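Local structure of DNA-binding response regulator (Paenisporosarcina sp. TG-14, 6JQS) at residues A[17-22]-A[45-50]; A[22-27]-A[70-75]. The protein probably binds DNA as a GerE-type transcription factor of the LuxR family, regulating genes of a spore-forming bacterium through a helix-turn-helix. All coordinates share one frame; numbering follows the deposited sequence.

Contact 1: A[17-22]-A[45-50]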
# COMPACT_ATOMS: atom_id res chain seq x y z
N ARG A 17 -5.18 1.30 -1.19
CA ARG A 17 -5.37 1.49 0.28
C ARG A 17 -5.38 0.13 0.99
O ARG A 17 -4.73 -0.01 2.01
CB ARG A 17 -6.67 2.25 0.60
CG ARG A 17 -6.88 2.47 2.09
CD ARG A 17 -8.21 3.13 2.48
NE ARG A 17 -8.38 4.40 1.80
CZ ARG A 17 -9.01 4.55 0.63
NH1 ARG A 17 -9.54 3.52 0.01
NH2 ARG A 17 -9.09 5.74 0.07
N GLU A 18 -6.04 -0.88 0.44
CA GLU A 18 -6.07 -2.21 1.09
C GLU A 18 -4.67 -2.82 1.09
O GLU A 18 -4.35 -3.55 2.03
CB GLU A 18 -6.91 -3.27 0.37
CG GLU A 18 -8.41 -3.04 0.38
CD GLU A 18 -9.07 -4.04 -0.57
OE1 GLU A 18 -9.49 -3.64 -1.68
OE2 GLU A 18 -9.11 -5.24 -0.21
N ILE A 19 -3.91 -2.68 0.00
CA ILE A 19 -2.52 -3.21 0.00
C ILE A 19 -1.68 -2.57 1.14
O ILE A 19 -0.92 -3.32 1.83
CB ILE A 19 -1.85 -3.03 -1.37
CG1 ILE A 19 -2.49 -3.95 -2.41
CG2 ILE A 19 -0.35 -3.23 -1.22
CD1 ILE A 19 -2.18 -3.55 -3.87
N PHE A 20 -1.69 -1.25 1.26
CA PHE A 20 -0.88 -0.54 2.27
C PHE A 20 -1.43 -0.85 3.68
O PHE A 20 -0.59 -0.89 4.60
CB PHE A 20 -0.80 0.95 1.99
CG PHE A 20 0.22 1.30 0.93
CD1 PHE A 20 1.54 1.49 1.30
CD2 PHE A 20 -0.07 1.24 -0.42
CE1 PHE A 20 2.53 1.66 0.35
CE2 PHE A 20 0.92 1.45 -1.37
CZ PHE A 20 2.22 1.66 -0.98
N GLN A 21 -2.74 -0.98 3.88
CA GLN A 21 -3.27 -1.39 5.23
C GLN A 21 -2.71 -2.76 5.62
O GLN A 21 -2.41 -2.97 6.79
CB GLN A 21 -4.81 -1.38 5.26
CG GLN A 21 -5.35 -1.48 6.68
CD GLN A 21 -4.90 -0.33 7.57
OE1 GLN A 21 -5.39 0.78 7.47
NE2 GLN A 21 -3.85 -0.55 8.33
N LEU A 22 -2.50 -3.68 4.67
CA LEU A 22 -1.88 -4.98 4.98
C LEU A 22 -0.38 -4.87 5.21
O LEU A 22 0.11 -5.67 6.04
CB LEU A 22 -2.22 -6.03 3.90
CG LEU A 22 -3.72 -6.29 3.70
CD1 LEU A 22 -3.95 -7.44 2.72
CD2 LEU A 22 -4.42 -6.61 5.01
N ASN A 45 3.76 -3.71 -8.23
CA ASN A 45 3.58 -2.57 -9.18
C ASN A 45 2.64 -1.54 -8.56
O ASN A 45 2.86 -0.34 -8.77
CB ASN A 45 3.16 -3.03 -10.57
CG ASN A 45 4.32 -3.69 -11.30
OD1 ASN A 45 5.44 -3.23 -11.21
ND2 ASN A 45 4.05 -4.77 -11.99
N HIS A 46 1.68 -1.95 -7.76
CA HIS A 46 0.76 -0.98 -7.09
C HIS A 46 1.54 -0.15 -6.06
O HIS A 46 1.30 1.07 -5.94
CB HIS A 46 -0.38 -1.73 -6.43
CG HIS A 46 -1.56 -1.95 -7.31
ND1 HIS A 46 -2.02 -3.23 -7.61
CD2 HIS A 46 -2.36 -1.09 -7.96
CE1 HIS A 46 -3.06 -3.13 -8.40
NE2 HIS A 46 -3.25 -1.84 -8.67
N ILE A 47 2.36 -0.82 -5.27
CA ILE A 47 3.24 -0.23 -4.25
C ILE A 47 4.17 0.74 -4.98
O ILE A 47 4.31 1.91 -4.52
CB ILE A 47 3.98 -1.35 -3.48
CG1 ILE A 47 3.02 -2.13 -2.58
CG2 ILE A 47 5.15 -0.76 -2.72
CD1 ILE A 47 3.60 -3.43 -2.05
N SER A 48 4.80 0.32 -6.09
CA SER A 48 5.74 1.22 -6.82
C SER A 48 5.02 2.46 -7.29
O SER A 48 5.59 3.59 -7.16
CB SER A 48 6.44 0.59 -7.96
OG SER A 48 7.16 -0.52 -7.49
N ASN A 49 3.81 2.26 -7.82
CA ASN A 49 3.00 3.38 -8.34
C ASN A 49 2.69 4.35 -7.21
O ASN A 49 2.71 5.57 -7.46
CB ASN A 49 1.75 2.81 -9.01
CG ASN A 49 1.12 3.75 -9.99
OD1 ASN A 49 1.83 4.45 -10.69
ND2 ASN A 49 -0.20 3.74 -10.05
N THR A 50 2.32 3.87 -6.02
CA THR A 50 1.90 4.76 -4.88
C THR A 50 3.14 5.54 -4.42
O THR A 50 3.08 6.74 -4.15
CB THR A 50 1.28 3.95 -3.74
OG1 THR A 50 0.24 3.20 -4.35
CG2 THR A 50 0.69 4.79 -2.63

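Contact 2: A[22-27]-A[70-75]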
# COMPACT_ATOMS: atom_id res chain seq x y z
N LEU A 22 -2.50 -3.68 4.67
CA LEU A 22 -1.88 -4.98 4.98
C LEU A 22 -0.38 -4.87 5.21
O LEU A 22 0.11 -5.67 6.04
CB LEU A 22 -2.22 -6.03 3.90
CG LEU A 22 -3.72 -6.29 3.70
CD1 LEU A 22 -3.95 -7.44 2.72
CD2 LEU A 22 -4.42 -6.61 5.01
N LEU A 23 0.37 -4.02 4.49
CA LEU A 23 1.78 -3.77 4.83
C LEU A 23 1.85 -3.25 6.28
O LEU A 23 2.67 -3.67 7.04
CB LEU A 23 2.38 -2.76 3.86
CG LEU A 23 2.61 -3.30 2.44
CD1 LEU A 23 2.97 -2.14 1.52
CD2 LEU A 23 3.70 -4.35 2.45
N VAL A 24 0.99 -2.32 6.66
CA VAL A 24 1.04 -1.88 8.09
C VAL A 24 1.01 -3.12 9.00
O VAL A 24 1.73 -3.14 10.06
CB VAL A 24 -0.12 -0.92 8.35
CG1 VAL A 24 -0.35 -0.74 9.82
CG2 VAL A 24 0.15 0.39 7.66
N ARG A 25 0.23 -4.15 8.64
CA ARG A 25 0.03 -5.37 9.47
C ARG A 25 1.12 -6.41 9.21
O ARG A 25 0.94 -7.54 9.63
CB ARG A 25 -1.35 -5.96 9.20
CG ARG A 25 -2.47 -5.05 9.66
CD ARG A 25 -3.83 -5.63 9.51
NE ARG A 25 -4.73 -4.50 9.68
CZ ARG A 25 -5.84 -4.29 9.00
NH1 ARG A 25 -6.24 -5.14 8.07
NH2 ARG A 25 -6.54 -3.18 9.23
N ASP A 26 2.22 -6.03 8.59
CA ASP A 26 3.45 -6.86 8.45
C ASP A 26 3.19 -8.04 7.50
O ASP A 26 3.95 -9.01 7.60
CB ASP A 26 4.06 -7.26 9.80
CG ASP A 26 5.53 -7.68 9.75
OD1 ASP A 26 6.29 -7.22 8.82
OD2 ASP A 26 5.92 -8.49 10.62
N TYR A 27 2.24 -7.93 6.57
CA TYR A 27 2.03 -8.93 5.47
C TYR A 27 3.15 -8.75 4.45
O TYR A 27 3.54 -7.62 4.15
CB TYR A 27 0.70 -8.75 4.76
CG TYR A 27 -0.49 -9.31 5.49
CD1 TYR A 27 -0.90 -8.77 6.70
CD2 TYR A 27 -1.26 -10.33 4.95
CE1 TYR A 27 -2.00 -9.26 7.38
CE2 TYR A 27 -2.37 -10.82 5.60
CZ TYR A 27 -2.73 -10.29 6.83
OH TYR A 27 -3.82 -10.76 7.51
N GLY A 70 -4.42 10.44 6.76
CA GLY A 70 -5.63 9.81 7.31
C GLY A 70 -6.14 8.66 6.45
O GLY A 70 -7.24 8.19 6.73
N GLU A 71 -5.35 8.14 5.51
CA GLU A 71 -5.77 7.04 4.61
C GLU A 71 -5.63 5.65 5.22
O GLU A 71 -6.25 4.71 4.69
CB GLU A 71 -4.95 7.08 3.31
CG GLU A 71 -5.37 8.20 2.42
CD GLU A 71 -6.80 8.10 1.86
OE1 GLU A 71 -7.25 9.10 1.26
OE2 GLU A 71 -7.48 7.06 2.06
N LEU A 72 -4.77 5.48 6.22
CA LEU A 72 -4.52 4.18 6.86
C LEU A 72 -4.76 4.35 8.38
O LEU A 72 -4.56 5.45 8.86
CB LEU A 72 -3.07 3.74 6.61
CG LEU A 72 -2.63 3.54 5.15
CD1 LEU A 72 -1.14 3.22 5.10
CD2 LEU A 72 -3.42 2.46 4.47
N SER A 73 -4.99 3.26 9.08
CA SER A 73 -4.90 3.21 10.56
C SER A 73 -3.65 2.43 10.94
O SER A 73 -3.32 1.48 10.24
CB SER A 73 -6.09 2.55 11.16
OG SER A 73 -6.34 1.33 10.49
N LEU A 74 -3.14 2.71 12.13
CA LEU A 74 -1.97 2.03 12.74
C LEU A 74 -2.26 0.54 13.02
O LEU A 74 -1.29 -0.28 13.00
CB LEU A 74 -1.71 2.84 14.01
CG LEU A 74 -0.26 3.17 14.34
CD1 LEU A 74 0.59 3.46 13.12
CD2 LEU A 74 -0.22 4.31 15.34
N ASP A 75 -3.53 0.19 13.18
CA ASP A 75 -4.01 -1.16 13.57
C ASP A 75 -4.25 -2.01 12.32
O ASP A 75 -5.15 -1.62 11.59
CB ASP A 75 -5.29 -1.06 14.42
CG ASP A 75 -5.07 -0.40 15.77
OD1 ASP A 75 -3.89 -0.35 16.21
OD2 ASP A 75 -6.10 0.06 16.39

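Contact 1: A[17-22]-A[45-50]
Phe20 pushes the CE2-CZ corner of its ring against Thr50, CE2 coming to 3.5 Å from Thr50 CB as the two side chains approach head-on from their helices. CZ of the same ring reaches on to the backbone of Ile47, 3.9 Å from its CA, so the ring tip spans one helical turn between Ile47 and Thr50. In Thr50, OG1 lies beside the backbone N (chi1 -54°), turned back to bond His46 O at 2.9 Å, with CG2 anti to that N. The carbonyl also receives Thr50 N, from the opposite face of its plane; the hydroxyl is thus occupied although CE2 packs against it. The preceding residue, Ile19, uses its two branches separately: CG2 lies 3.8 Å from Ile47 CG1, and CD1 reaches His46 CB at 3.6 Å, crossing that side chain at about a right angle. No hydrogen bond joins the segments; they meet by van der Waals packing, including Ile19 CD1 on the imidazole. The axes of the two short segments approach to 10.2 Å at 97°, with Phe20 and Ile47 closest by CA. Helices 29-36 and 40-54 form the luxR-type helix-turn-helix, 40-54 probably being the DNA-recognition helix as in GerE relatives; helix 14-24 packs across its inner side, with Leu36 of helix 29-36 against Ile19, and Ala62, Ile63 and Leu66 of helix 59-68 against Phe20.

Contact 2: A[22-27]-A[70-75]
Arg25 stretches from the Schellman turn that ends helix 14-24 towards the last residue of the chain, Asp75. Its CB does not touch the 70-75 segment, and the chain then runs extended through CG and CD to NE, carrying the guanidinium to the terminal residue. There NE makes a weak 3.5 Å bond to Asp75 O, and NH2 a straighter one to the same oxygen at 3.2 Å, with an N-H...O angle of 162°. The second bond lies in the carbonyl plane, on a lone pair, so the modelled oxygen of the chain-terminal carboxyl group is gripped from the edge of the guanidinium, probably with some help from charge attraction. The Schellman turn closes through Tyr27 N to Leu22 O and Asp26 N to Leu23 O, with Asp26 at positive phi. Val24, just before the turn, points its side chain toward the tail and splits its two methyls: CG2 meets Leu72 CD1 at 4.0 Å, the two chains lying antiparallel side by side, while CG1 lies against the tail backbone. Leu72, the buried residue of the contact, also packs on Leu66 and Leu67 of helix 59-68, tying the tail to the domain core. Beyond it the tail runs along the surface, where Val24 CG1, anti to its own backbone N (chi1 164°), sits 3.7 Å from Ser73 O and 3.3 Å from Leu74 O.

Both contacts use helix 14-24, on which their segments meet end to end: contact 1 lies on the buried side facing helix 40-54, contact 2 at the helix's C-terminal end, where the chain terminus returns. Their centres are 10 Å apart, and their segments alternate along the sequence. A salt bridge and a probable hydrogen bond connect them: Arg17 NE pairs with Glu71 OE2 at 2.8 Å, and Gln21 NE2 approaches Ser73 O to 2.8 Å. Leu72 packs on Phe20, and Gln21 OE1 lies 3.6 Å from Leu72 CA. One helix therefore joins the core of the probable DNA-binding domain to the C-terminal tail; no ligand or nucleic acid takes part in either contact.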